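Local coordinates for malate dehydrogenase (Entamoeba histolytica, PDB 3I0P), which probably catalyses the NAD-dependent interconversion of malate and oxaloacetate, at residues S149-T154 against L161-L166; F155-I160 against K229-P234; R191-V196 against E220-Y225. All coordinates share one frame; numbering follows the deposited sequence.

Interaction 1 (S149-T154 against L161-L166); sequences SSVAAT and LGTNPL. With NAD (nicotinamide-adenine-dinucleotide), chain B.
Two residues, Ser-150 and Val-151, pair with the single Leu-161 across a classic beta bulge, formed where the loop between strands 139-145 and 166-170 doubles back on itself. Three backbone hydrogen bonds hold it. Leu-161 O accepts two of them. Val-151 N lies in the plane of that carbonyl, 2.7 Å from Leu-161 O. The extra donor of the bulge, Ser-150 N, comes instead from above the plane, so one oxygen serves both. The return bond, from Leu-161 N to Val-151 O, is 2.9 Å long and nearly straight at 175°; together with the bond from Val-151 N it makes Val-151 and Leu-161 an antiparallel hydrogen-bonded pair.

Apolar contact fills in beside the pair. Val-151 CB meets Leu-161 CB at 4.2 Å, and the CG2 branch of Val-151, set anti to the carbonyl carbon, lies beside Gly-162 O and near the CG2 methyl of Thr-163. That methyl also lies against Ser-150 OG. Leu-161 extends the packing to Leu-311 of the second subunit, and Leu-232 of strand 230-232 covers Ser-150, Val-151 and Thr-163.

A water joins the two segments as well: Ser-150 OG is 2.9 Å from it, and Thr-163 N donates to it. The OG of Ser-149 turns elsewhere, to Ile-160 O.

Segment 161-166 passes along the cofactor pocket, where Thr-163 and Pro-165 border the nicotinamide of NAD, the ring that takes up hydride in dehydrogenases; Pro-165 CG lies 3.5 Å from its C3N, while Thr-163 OG1 comes to 3.2 Å from C4N.

Interaction 2 (F155-I160 against K229-P234); sequences FGDEPI and KAYLHP
Asp-157 and Pro-159 meet Tyr-231 where an irregular loop, 155-160, lies against the short strand 230-232, with Pro-159 and Tyr-231 the backbone neighbours. The one hydrogen bond between the segments runs from Tyr-231 OH to Asp-157 OD1, 2.9 Å away. It uses the anti lone pair of the oxygen, the one away from OD2, and OD1 lies in the plane of the tyrosine ring, at its edge. Carboxylate and ring are themselves turned 72° apart. Gly-211 N donates to the same OD1, and two donors on one oxygen would help fix the rotation of the carboxylate and probably favour its charged form.

The side chain of Tyr-231 reaches the loop because its CG sits between the backbone N and the carbonyl carbon (chi1 52°), which lays the ring along residues 156-158. Its CE2 passes Asp-157 C obliquely, and its CD2 is 3.5 Å from Glu-158 N.

Strand 230-232 pairs antiparallel with strand 207-209 in a two-stranded sheet apart from the large mixed sheet of the subunit, and Tyr-231 is tied by backbone hydrogen bonding to Ser-208. The loop thus packs on a small accessory sheet while also facing the dimer partner: Glu-158 OE1 accepts from Asp-315 N of the second subunit, and the ring of Phe-155 stacks with His-320 of that subunit.

Pro-159 completes the contact at about a right angle to Tyr-231. Its CD lies at the edge of the tyrosine ring and touches Tyr-231 CB at 3.9 Å. The same CD is 3.2 Å from Ala-230 O, with Pro-159 CG also beside that carbonyl.

Interaction 3 (R191-V196 against E220-Y225); sequences RFEKYV and ELLENY. With NAD (nicotinamide-adenine-dinucleotide), chain B.
Phe-192 of helix 189-197 packs on Leu-221 and Leu-222 of helix 218-224 in an apolar helix-helix contact at the edge of the cofactor site. The axes of the short segments approach to 9.9 Å and run at 125° to each other, without a hydrogen bond between them. Leu-221 CD2 sits over the centre of one face of the Phe-192 ring, a CH-pi contact 3.5 Å from the centroid. CG of Leu-221, anti to the backbone N (chi1 173°), directs the branch toward the ring. Leu-222 takes the backbone side of the phenylalanine: its CG touches Phe-192 CB at 3.9 Å, and its CD1 spans to Val-196 CG2. Glu-193, bent at chi2, brings OE1 alongside Leu-222 CD2 at the more exposed margin.

Preceding Phe-192 in the same helix, Arg-191 extends to NAD instead: its NH2 donates a hydrogen bond of 2.9 Å to the NAD phosphate oxygen O2N, with the phosphorus PN in the guanidinium plane, and Trp-206 makes a cation-pi contact with the arginine. Around the leucine-phenylalanine contact, Pro-218 at the start of helix 218-224, Ala-207 of strand 207-209 and Leu-232 of strand 230-232 pack against Phe-192.

Strand 230-232 and its flanks join the three contacts. In the loop between strands 139-145 and 166-170, segment 155-160 of interaction 2 lies between the two segments of interaction 1, so the contacts alternate along the chain; their centres are about 8 Å apart. A probable hydrogen bond of 2.7 Å from Leu-232 N to Ser-150 O ties the bulge to the strand. Interaction 3 is nested between the segments of interaction 2; Lys-229 N is 2.8 Å from Asn-224 O, probably hydrogen-bonded, where helix 218-224 leads into the strand. Interactions 1 and 3, about 15 Å apart between centres, reach the same NAD at its nicotinamide and its phosphate respectively. Interactions 1 and 2 also touch the second subunit.

Interaction 1 (S149-T154 against L161-L166)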
loop_
_atom_site.group_PDB
_atom_site.type_symbol
_atom_site.label_atom_id
_atom_site.label_comp_id
_atom_site.label_asym_id
_atom_site.label_seq_id
_atom_site.Cartn_x
_atom_site.Cartn_y
_atom_site.Cartn_z
ATOM N N SER A 149 0.970 18.687 -6.842
ATOM C CA SER A 149 -0.373 18.645 -6.272
ATOM C C SER A 149 -1.476 18.534 -7.329
ATOM O O SER A 149 -1.569 19.355 -8.251
ATOM C CB SER A 149 -0.607 19.874 -5.399
ATOM O OG SER A 149 0.472 20.047 -4.505
ATOM N N SER A 150 -2.301 17.502 -7.179
ATOM C CA SER A 150 -3.470 17.287 -8.022
ATOM C C SER A 150 -4.615 16.632 -7.242
ATOM O O SER A 150 -5.763 16.649 -7.690
ATOM C CB SER A 150 -3.098 16.404 -9.219
ATOM O OG SER A 150 -2.872 15.058 -8.814
ATOM N N VAL A 151 -4.290 16.053 -6.084
ATOM C CA VAL A 151 -5.231 15.243 -5.307
ATOM C C VAL A 151 -5.609 15.913 -3.973
ATOM O O VAL A 151 -4.737 16.407 -3.243
ATOM C CB VAL A 151 -4.669 13.790 -5.073
ATOM C CG1 VAL A 151 -5.654 12.910 -4.297
ATOM C CG2 VAL A 151 -4.293 13.130 -6.394
ATOM N N ALA A 152 -6.909 15.921 -3.668
ATOM C CA ALA A 152 -7.403 16.459 -2.398
ATOM C C ALA A 152 -7.390 15.413 -1.297
ATOM O O ALA A 152 -7.801 14.268 -1.515
ATOM C CB ALA A 152 -8.806 17.010 -2.556
ATOM N N ALA A 153 -6.925 15.822 -0.118
ATOM C CA ALA A 153 -7.055 15.042 1.115
ATOM C C ALA A 153 -8.523 14.694 1.379
ATOM O O ALA A 153 -9.422 15.241 0.729
ATOM C CB ALA A 153 -6.498 15.829 2.283
ATOM N N THR A 154 -8.770 13.784 2.323
ATOM C CA THR A 154 -10.143 13.465 2.732
ATOM C C THR A 154 -10.709 14.657 3.502
ATOM O O THR A 154 -10.098 15.124 4.472
ATOM C CB THR A 154 -10.217 12.176 3.581
ATOM O OG1 THR A 154 -9.637 11.092 2.851
ATOM C CG2 THR A 154 -11.654 11.830 3.913
ATOM N N LEU A 161 -1.898 16.799 -2.802
ATOM C CA LEU A 161 -1.062 15.611 -2.937
ATOM C C LEU A 161 -0.902 15.238 -4.403
ATOM O O LEU A 161 -1.832 15.410 -5.198
ATOM C CB LEU A 161 -1.692 14.431 -2.188
ATOM C CG LEU A 161 -1.441 14.288 -0.693
ATOM C CD1 LEU A 161 -2.608 13.567 -0.022
ATOM C CD2 LEU A 161 -0.139 13.554 -0.452
ATOM N N GLY A 162 0.264 14.709 -4.754
ATOM C CA GLY A 162 0.462 14.157 -6.086
ATOM C C GLY A 162 -0.411 12.927 -6.278
ATOM O O GLY A 162 -1.082 12.481 -5.342
ATOM N N THR A 163 -0.428 12.391 -7.493
ATOM C CA THR A 163 -1.114 11.140 -7.749
ATOM C C THR A 163 -0.318 9.989 -7.124
ATOM O O THR A 163 -0.815 8.866 -7.001
ATOM C CB THR A 163 -1.310 10.913 -9.247
ATOM O OG1 THR A 163 -0.106 11.274 -9.941
ATOM C CG2 THR A 163 -2.446 11.779 -9.764
ATOM N N ASN A 164 0.926 10.287 -6.752
ATOM C CA ASN A 164 1.744 9.446 -5.889
ATOM C C ASN A 164 1.587 7.946 -6.111
ATOM O O ASN A 164 0.989 7.248 -5.289
ATOM C CB ASN A 164 1.481 9.825 -4.430
ATOM C CG ASN A 164 2.000 11.214 -4.098
ATOM O OD1 ASN A 164 2.427 11.950 -4.991
ATOM N ND2 ASN A 164 1.983 11.573 -2.814
ATOM N N PRO A 165 2.127 7.441 -7.238
ATOM C CA PRO A 165 1.953 6.026 -7.523
ATOM C C PRO A 165 2.831 5.147 -6.649
ATOM O O PRO A 165 3.865 5.586 -6.132
ATOM C CB PRO A 165 2.358 5.909 -8.998
ATOM C CG PRO A 165 3.365 6.964 -9.186
ATOM C CD PRO A 165 2.949 8.106 -8.269
ATOM N N LEU A 166 2.372 3.911 -6.489
ATOM C CA LEU A 166 3.085 2.872 -5.778
ATOM C C LEU A 166 3.137 1.690 -6.724
ATOM O O LEU A 166 2.122 1.314 -7.306
ATOM C CB LEU A 166 2.309 2.504 -4.517
ATOM C CG LEU A 166 2.854 1.441 -3.574
ATOM C CD1 LEU A 166 4.169 1.898 -2.955
ATOM C CD2 LEU A 166 1.806 1.162 -2.492
HETATM P PA NAD B . -4.524 1.577 -13.431
HETATM O O1A NAD B . -4.396 1.455 -14.930
HETATM O O2A NAD B . -5.832 2.023 -12.861
HETATM O O5B NAD B . -4.137 0.138 -12.829
HETATM C C5B NAD B . -2.925 -0.515 -13.248
HETATM C C4B NAD B . -2.542 -1.686 -12.334
HETATM O O4B NAD B . -3.691 -2.432 -11.908
HETATM C C3B NAD B . -1.655 -2.698 -13.030
HETATM O O3B NAD B . -0.795 -3.298 -12.047
HETATM C C2B NAD B . -2.629 -3.723 -13.569
HETATM O O2B NAD B . -2.013 -5.001 -13.728
HETATM C C1B NAD B . -3.671 -3.753 -12.469
HETATM N N9A NAD B . -5.042 -4.138 -12.913
HETATM C C8A NAD B . -5.828 -3.481 -13.779
HETATM N N7A NAD B . -7.000 -4.144 -13.878
HETATM C C5A NAD B . -6.947 -5.219 -13.057
HETATM C C6A NAD B . -7.831 -6.254 -12.734
HETATM N N6A NAD B . -9.059 -6.330 -13.302
HETATM N N1A NAD B . -7.453 -7.207 -11.849
HETATM C C2A NAD B . -6.244 -7.166 -11.274
HETATM N N3A NAD B . -5.380 -6.183 -11.561
HETATM C C4A NAD B . -5.707 -5.202 -12.449
HETATM O O3 NAD B . -3.323 2.488 -12.820
HETATM P PN NAD B . -3.082 4.091 -12.973
HETATM O O1N NAD B . -3.227 4.696 -11.597
HETATM O O2N NAD B . -3.874 4.636 -14.136
HETATM O O5D NAD B . -1.537 4.198 -13.382
HETATM C C5D NAD B . -1.114 3.986 -14.732
HETATM C C4D NAD B . 0.372 4.302 -14.880
HETATM O O4D NAD B . 0.619 5.685 -14.611
HETATM C C3D NAD B . 1.231 3.514 -13.900
HETATM O O3D NAD B . 2.223 2.805 -14.655
HETATM C C2D NAD B . 1.832 4.555 -12.956
HETATM O O2D NAD B . 3.180 4.299 -12.521
HETATM C C1D NAD B . 1.804 5.800 -13.814
HETATM N N1N NAD B . 1.833 7.020 -13.012
HETATM C C2N NAD B . 3.001 7.694 -12.916
HETATM C C3N NAD B . 3.077 8.867 -12.161
HETATM C C7N NAD B . 4.367 9.629 -12.041
HETATM O O7N NAD B . 4.388 10.655 -11.373
HETATM N N7N NAD B . 5.454 9.174 -12.661
HETATM C C4N NAD B . 1.931 9.333 -11.511
HETATM C C5N NAD B . 0.737 8.611 -11.619
HETATM C C6N NAD B . 0.715 7.448 -12.387
HETATM O O HOH W 1 -0.063 14.651 -9.420
#

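Interaction 2 (F155-I160 against K229-P234)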
loop_
_atom_site.group_PDB
_atom_site.type_symbol
_atom_site.label_atom_id
_atom_site.label_comp_id
_atom_site.label_asym_id
_atom_site.label_seq_id
_atom_site.Cartn_x
_atom_site.Cartn_y
_atom_site.Cartn_z
ATOM N N PHE A 155 -11.869 15.136 3.041
ATOM C CA PHE A 155 -12.537 16.359 3.536
ATOM C C PHE A 155 -11.919 17.644 2.969
ATOM O O PHE A 155 -12.214 18.743 3.451
ATOM C CB PHE A 155 -12.614 16.425 5.080
ATOM C CG PHE A 155 -13.223 15.203 5.724
ATOM C CD1 PHE A 155 -14.296 14.531 5.131
ATOM C CD2 PHE A 155 -12.732 14.735 6.946
ATOM C CE1 PHE A 155 -14.853 13.398 5.732
ATOM C CE2 PHE A 155 -13.282 13.604 7.561
ATOM C CZ PHE A 155 -14.343 12.933 6.952
ATOM N N GLY A 156 -11.072 17.499 1.946
ATOM C CA GLY A 156 -10.347 18.630 1.354
ATOM C C GLY A 156 -11.026 19.151 0.106
ATOM O O GLY A 156 -11.767 18.418 -0.555
ATOM N N ASP A 157 -10.776 20.420 -0.215
ATOM C CA ASP A 157 -11.451 21.107 -1.327
ATOM C C ASP A 157 -10.414 21.779 -2.235
ATOM O O ASP A 157 -10.691 22.790 -2.897
ATOM C CB ASP A 157 -12.452 22.136 -0.772
ATOM C CG ASP A 157 -13.581 22.473 -1.754
ATOM O OD1 ASP A 157 -13.963 21.601 -2.564
ATOM O OD2 ASP A 157 -14.093 23.615 -1.707
ATOM N N GLU A 158 -9.227 21.182 -2.282
ATOM C CA GLU A 158 -8.041 21.811 -2.852
ATOM C C GLU A 158 -7.005 20.727 -3.196
ATOM O O GLU A 158 -6.770 19.830 -2.390
ATOM C CB GLU A 158 -7.464 22.780 -1.814
ATOM C CG GLU A 158 -6.442 23.784 -2.339
ATOM C CD GLU A 158 -5.656 24.482 -1.219
ATOM O OE1 GLU A 158 -6.064 24.418 -0.033
ATOM O OE2 GLU A 158 -4.617 25.102 -1.541
ATOM N N PRO A 159 -6.400 20.787 -4.403
ATOM C CA PRO A 159 -5.318 19.847 -4.723
ATOM C C PRO A 159 -4.083 20.099 -3.857
ATOM O O PRO A 159 -3.596 21.237 -3.797
ATOM C CB PRO A 159 -4.999 20.156 -6.190
ATOM C CG PRO A 159 -5.482 21.545 -6.405
ATOM C CD PRO A 159 -6.692 21.693 -5.529
ATOM N N ILE A 160 -3.588 19.048 -3.197
ATOM C CA ILE A 160 -2.407 19.150 -2.330
ATOM C C ILE A 160 -1.391 17.994 -2.513
ATOM O O ILE A 160 -0.175 18.194 -2.402
ATOM C CB ILE A 160 -2.813 19.314 -0.831
ATOM C CG1 ILE A 160 -1.610 19.706 0.042
ATOM C CG2 ILE A 160 -3.541 18.062 -0.312
ATOM C CD1 ILE A 160 -0.984 21.048 -0.319
ATOM N N LYS A 229 -8.289 25.078 -8.232
ATOM C CA LYS A 229 -9.754 25.175 -8.263
ATOM C C LYS A 229 -10.460 23.871 -8.692
ATOM O O LYS A 229 -11.684 23.841 -8.835
ATOM C CB LYS A 229 -10.216 26.380 -9.115
ATOM N N ALA A 230 -9.681 22.810 -8.893
ATOM C CA ALA A 230 -10.200 21.449 -9.101
ATOM C C ALA A 230 -9.192 20.441 -8.562
ATOM O O ALA A 230 -8.035 20.789 -8.310
ATOM C CB ALA A 230 -10.477 21.181 -10.568
ATOM N N TYR A 231 -9.625 19.193 -8.394
ATOM C CA TYR A 231 -8.776 18.167 -7.791
ATOM C C TYR A 231 -9.249 16.740 -8.073
ATOM O O TYR A 231 -10.435 16.508 -8.334
ATOM C CB TYR A 231 -8.670 18.400 -6.278
ATOM C CG TYR A 231 -10.007 18.539 -5.585
ATOM C CD1 TYR A 231 -10.782 17.412 -5.282
ATOM C CD2 TYR A 231 -10.504 19.792 -5.235
ATOM C CE1 TYR A 231 -12.010 17.531 -4.650
ATOM C CE2 TYR A 231 -11.739 19.922 -4.604
ATOM C CZ TYR A 231 -12.485 18.787 -4.310
ATOM O OH TYR A 231 -13.703 18.904 -3.680
ATOM N N LEU A 232 -8.305 15.797 -8.033
ATOM C CA LEU A 232 -8.595 14.358 -8.109
ATOM C C LEU A 232 -8.886 13.780 -6.716
ATOM O O LEU A 232 -8.401 14.295 -5.704
ATOM C CB LEU A 232 -7.406 13.619 -8.714
ATOM C CG LEU A 232 -7.063 13.798 -10.191
ATOM C CD1 LEU A 232 -5.578 13.667 -10.391
ATOM C CD2 LEU A 232 -7.794 12.785 -11.033
ATOM N N HIS A 233 -9.681 12.713 -6.668
ATOM C CA HIS A 233 -9.960 12.012 -5.404
ATOM C C HIS A 233 -8.970 10.881 -5.165
ATOM O O HIS A 233 -8.481 10.273 -6.122
ATOM C CB HIS A 233 -11.385 11.452 -5.382
ATOM C CG HIS A 233 -12.443 12.506 -5.465
ATOM N ND1 HIS A 233 -12.667 13.418 -4.454
ATOM C CD2 HIS A 233 -13.326 12.807 -6.447
ATOM C CE1 HIS A 233 -13.648 14.228 -4.807
ATOM N NE2 HIS A 233 -14.065 13.878 -6.011
ATOM N N PRO A 234 -8.678 10.584 -3.888
ATOM C CA PRO A 234 -7.861 9.410 -3.585
ATOM C C PRO A 234 -8.620 8.120 -3.892
ATOM O O PRO A 234 -9.847 8.143 -4.035
ATOM C CB PRO A 234 -7.636 9.518 -2.070
ATOM C CG PRO A 234 -8.086 10.897 -1.680
ATOM C CD PRO A 234 -9.123 11.273 -2.667
#

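Interaction 3 (R191-V196 against E220-Y225)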
loop_
_atom_site.group_PDB
_atom_site.type_symbol
_atom_site.label_atom_id
_atom_site.label_comp_id
_atom_site.label_asym_id
_atom_site.label_seq_id
_atom_site.Cartn_x
_atom_site.Cartn_y
_atom_site.Cartn_z
ATOM N N ARG A 191 -4.627 10.129 -17.639
ATOM C CA ARG A 191 -5.864 9.518 -18.123
ATOM C C ARG A 191 -6.851 10.604 -18.580
ATOM O O ARG A 191 -7.632 10.399 -19.513
ATOM C CB ARG A 191 -6.487 8.627 -17.045
ATOM C CG ARG A 191 -7.439 7.565 -17.574
ATOM C CD ARG A 191 -8.167 6.849 -16.448
ATOM N NE ARG A 191 -7.254 6.173 -15.526
ATOM C CZ ARG A 191 -7.632 5.482 -14.450
ATOM N NH1 ARG A 191 -8.920 5.363 -14.135
ATOM N NH2 ARG A 191 -6.715 4.904 -13.682
ATOM N N PHE A 192 -6.797 11.760 -17.921
ATOM C CA PHE A 192 -7.606 12.914 -18.303
ATOM C C PHE A 192 -7.156 13.516 -19.649
ATOM O O PHE A 192 -7.992 13.792 -20.509
ATOM C CB PHE A 192 -7.633 13.958 -17.175
ATOM C CG PHE A 192 -8.670 13.681 -16.110
ATOM C CD1 PHE A 192 -8.517 12.626 -15.218
ATOM C CD2 PHE A 192 -9.800 14.481 -16.002
ATOM C CE1 PHE A 192 -9.482 12.368 -14.243
ATOM C CE2 PHE A 192 -10.767 14.233 -15.031
ATOM C CZ PHE A 192 -10.606 13.176 -14.150
ATOM N N GLU A 193 -5.845 13.684 -19.830
ATOM C CA GLU A 193 -5.260 14.127 -21.108
ATOM C C GLU A 193 -5.673 13.184 -22.235
ATOM O O GLU A 193 -5.903 13.610 -23.366
ATOM C CB GLU A 193 -3.725 14.151 -21.033
ATOM C CG GLU A 193 -3.114 14.936 -19.865
ATOM C CD GLU A 193 -2.634 16.331 -20.248
ATOM O OE1 GLU A 193 -2.591 17.213 -19.359
ATOM O OE2 GLU A 193 -2.286 16.549 -21.435
ATOM N N LYS A 194 -5.752 11.900 -21.897
ATOM C CA LYS A 194 -6.128 10.833 -22.811
ATOM C C LYS A 194 -7.592 10.978 -23.198
ATOM O O LYS A 194 -7.936 10.951 -24.379
ATOM C CB LYS A 194 -5.889 9.475 -22.133
ATOM C CG LYS A 194 -5.243 8.395 -23.008
ATOM C CD LYS A 194 -6.267 7.502 -23.702
ATOM C CE LYS A 194 -6.891 6.471 -22.761
ATOM N NZ LYS A 194 -5.966 5.357 -22.412
ATOM N N TYR A 195 -8.455 11.148 -22.199
ATOM C CA TYR A 195 -9.897 11.261 -22.433
ATOM C C TYR A 195 -10.319 12.526 -23.216
ATOM O O TYR A 195 -11.299 12.487 -23.967
ATOM C CB TYR A 195 -10.665 11.119 -21.116
ATOM C CG TYR A 195 -10.933 9.682 -20.711
ATOM C CD1 TYR A 195 -9.933 8.714 -20.790
ATOM C CD2 TYR A 195 -12.187 9.294 -20.234
ATOM C CE1 TYR A 195 -10.175 7.399 -20.420
ATOM C CE2 TYR A 195 -12.438 7.980 -19.855
ATOM C CZ TYR A 195 -11.424 7.039 -19.951
ATOM O OH TYR A 195 -11.651 5.737 -19.583
ATOM N N VAL A 196 -9.582 13.627 -23.046
ATOM C CA VAL A 196 -9.753 14.805 -23.893
ATOM C C VAL A 196 -9.430 14.452 -25.349
ATOM O O VAL A 196 -10.236 14.721 -26.250
ATOM C CB VAL A 196 -8.876 16.002 -23.430
ATOM C CG1 VAL A 196 -8.733 17.048 -24.537
ATOM C CG2 VAL A 196 -9.465 16.646 -22.197
ATOM N N GLU A 220 -12.040 20.257 -17.661
ATOM C CA GLU A 220 -12.301 21.057 -16.462
ATOM C C GLU A 220 -11.253 20.836 -15.367
ATOM O O GLU A 220 -10.751 21.801 -14.774
ATOM C CB GLU A 220 -13.702 20.778 -15.916
ATOM C CG GLU A 220 -14.842 21.430 -16.712
ATOM C CD GLU A 220 -16.142 21.539 -15.905
ATOM O OE1 GLU A 220 -16.702 20.487 -15.496
ATOM O OE2 GLU A 220 -16.601 22.684 -15.685
ATOM N N LEU A 221 -10.922 19.567 -15.117
ATOM C CA LEU A 221 -9.884 19.210 -14.152
ATOM C C LEU A 221 -8.507 19.723 -14.577
ATOM O O LEU A 221 -7.815 20.388 -13.797
ATOM C CB LEU A 221 -9.819 17.693 -13.943
ATOM C CG LEU A 221 -8.620 17.329 -13.062
ATOM C CD1 LEU A 221 -9.029 17.265 -11.605
ATOM C CD2 LEU A 221 -7.946 16.053 -13.507
ATOM N N LEU A 222 -8.125 19.406 -15.814
ATOM C CA LEU A 222 -6.796 19.727 -16.331
ATOM C C LEU A 222 -6.455 21.212 -16.286
ATOM O O LEU A 222 -5.298 21.580 -16.075
ATOM C CB LEU A 222 -6.638 19.203 -17.754
ATOM C CG LEU A 222 -6.599 17.683 -17.880
ATOM C CD1 LEU A 222 -6.743 17.281 -19.333
ATOM C CD2 LEU A 222 -5.308 17.125 -17.274
ATOM N N GLU A 223 -7.467 22.053 -16.483
ATOM C CA GLU A 223 -7.269 23.499 -16.532
ATOM C C GLU A 223 -7.316 24.146 -15.157
ATOM O O GLU A 223 -6.606 25.128 -14.909
ATOM C CB GLU A 223 -8.308 24.152 -17.449
ATOM C CG GLU A 223 -7.894 24.216 -18.919
ATOM C CD GLU A 223 -9.064 24.524 -19.850
ATOM O OE1 GLU A 223 -9.042 24.024 -21.004
ATOM O OE2 GLU A 223 -9.999 25.254 -19.429
ATOM N N ASN A 224 -8.153 23.590 -14.275
ATOM C CA ASN A 224 -8.444 24.196 -12.978
ATOM C C ASN A 224 -7.599 23.685 -11.815
ATOM O O ASN A 224 -7.417 24.406 -10.826
ATOM C CB ASN A 224 -9.935 24.072 -12.654
ATOM C CG ASN A 224 -10.810 24.908 -13.581
ATOM O OD1 ASN A 224 -10.644 26.122 -13.681
ATOM N ND2 ASN A 224 -11.752 24.260 -14.252
ATOM N N TYR A 225 -7.080 22.458 -11.926
ATOM C CA TYR A 225 -6.251 21.887 -10.854
ATOM C C TYR A 225 -4.924 22.631 -10.663
ATOM O O TYR A 225 -4.479 22.777 -9.522
ATOM C CB TYR A 225 -6.071 20.352 -10.971
ATOM C CG TYR A 225 -4.790 19.862 -11.633
ATOM C CD1 TYR A 225 -4.816 19.298 -12.913
ATOM C CD2 TYR A 225 -3.555 19.934 -10.969
ATOM C CE1 TYR A 225 -3.651 18.844 -13.528
ATOM C CE2 TYR A 225 -2.382 19.483 -11.582
ATOM C CZ TYR A 225 -2.441 18.940 -12.861
ATOM O OH TYR A 225 -1.296 18.492 -13.474
HETATM P PA NAD B . -4.524 1.577 -13.431
HETATM O O1A NAD B . -4.396 1.455 -14.930
HETATM O O2A NAD B . -5.832 2.023 -12.861
HETATM O O5B NAD B . -4.137 0.138 -12.829
HETATM C C5B NAD B . -2.925 -0.515 -13.248
HETATM C C4B NAD B . -2.542 -1.686 -12.334
HETATM O O4B NAD B . -3.691 -2.432 -11.908
HETATM C C3B NAD B . -1.655 -2.698 -13.030
HETATM O O3B NAD B . -0.795 -3.298 -12.047
HETATM C C2B NAD B . -2.629 -3.723 -13.569
HETATM O O2B NAD B . -2.013 -5.001 -13.728
HETATM C C1B NAD B . -3.671 -3.753 -12.469
HETATM N N9A NAD B . -5.042 -4.138 -12.913
HETATM C C8A NAD B . -5.828 -3.481 -13.779
HETATM N N7A NAD B . -7.000 -4.144 -13.878
HETATM C C5A NAD B . -6.947 -5.219 -13.057
HETATM C C6A NAD B . -7.831 -6.254 -12.734
HETATM N N6A NAD B . -9.059 -6.330 -13.302
HETATM N N1A NAD B . -7.453 -7.207 -11.849
HETATM C C2A NAD B . -6.244 -7.166 -11.274
HETATM N N3A NAD B . -5.380 -6.183 -11.561
HETATM C C4A NAD B . -5.707 -5.202 -12.449
HETATM O O3 NAD B . -3.323 2.488 -12.820
HETATM P PN NAD B . -3.082 4.091 -12.973
HETATM O O1N NAD B . -3.227 4.696 -11.597
HETATM O O2N NAD B . -3.874 4.636 -14.136
HETATM O O5D NAD B . -1.537 4.198 -13.382
HETATM C C5D NAD B . -1.114 3.986 -14.732
HETATM C C4D NAD B . 0.372 4.302 -14.880
HETATM O O4D NAD B . 0.619 5.685 -14.611
HETATM C C3D NAD B . 1.231 3.514 -13.900
HETATM O O3D NAD B . 2.223 2.805 -14.655
HETATM C C2D NAD B . 1.832 4.555 -12.956
HETATM O O2D NAD B . 3.180 4.299 -12.521
HETATM C C1D NAD B . 1.804 5.800 -13.814
HETATM N N1N NAD B . 1.833 7.020 -13.012
HETATM C C2N NAD B . 3.001 7.694 -12.916
HETATM C C3N NAD B . 3.077 8.867 -12.161
HETATM C C7N NAD B . 4.367 9.629 -12.041
HETATM O O7N NAD B . 4.388 10.655 -11.373
HETATM N N7N NAD B . 5.454 9.174 -12.661
HETATM C C4N NAD B . 1.931 9.333 -11.511
HETATM C C5N NAD B . 0.737 8.611 -11.619
HETATM C C6N NAD B . 0.715 7.448 -12.387
#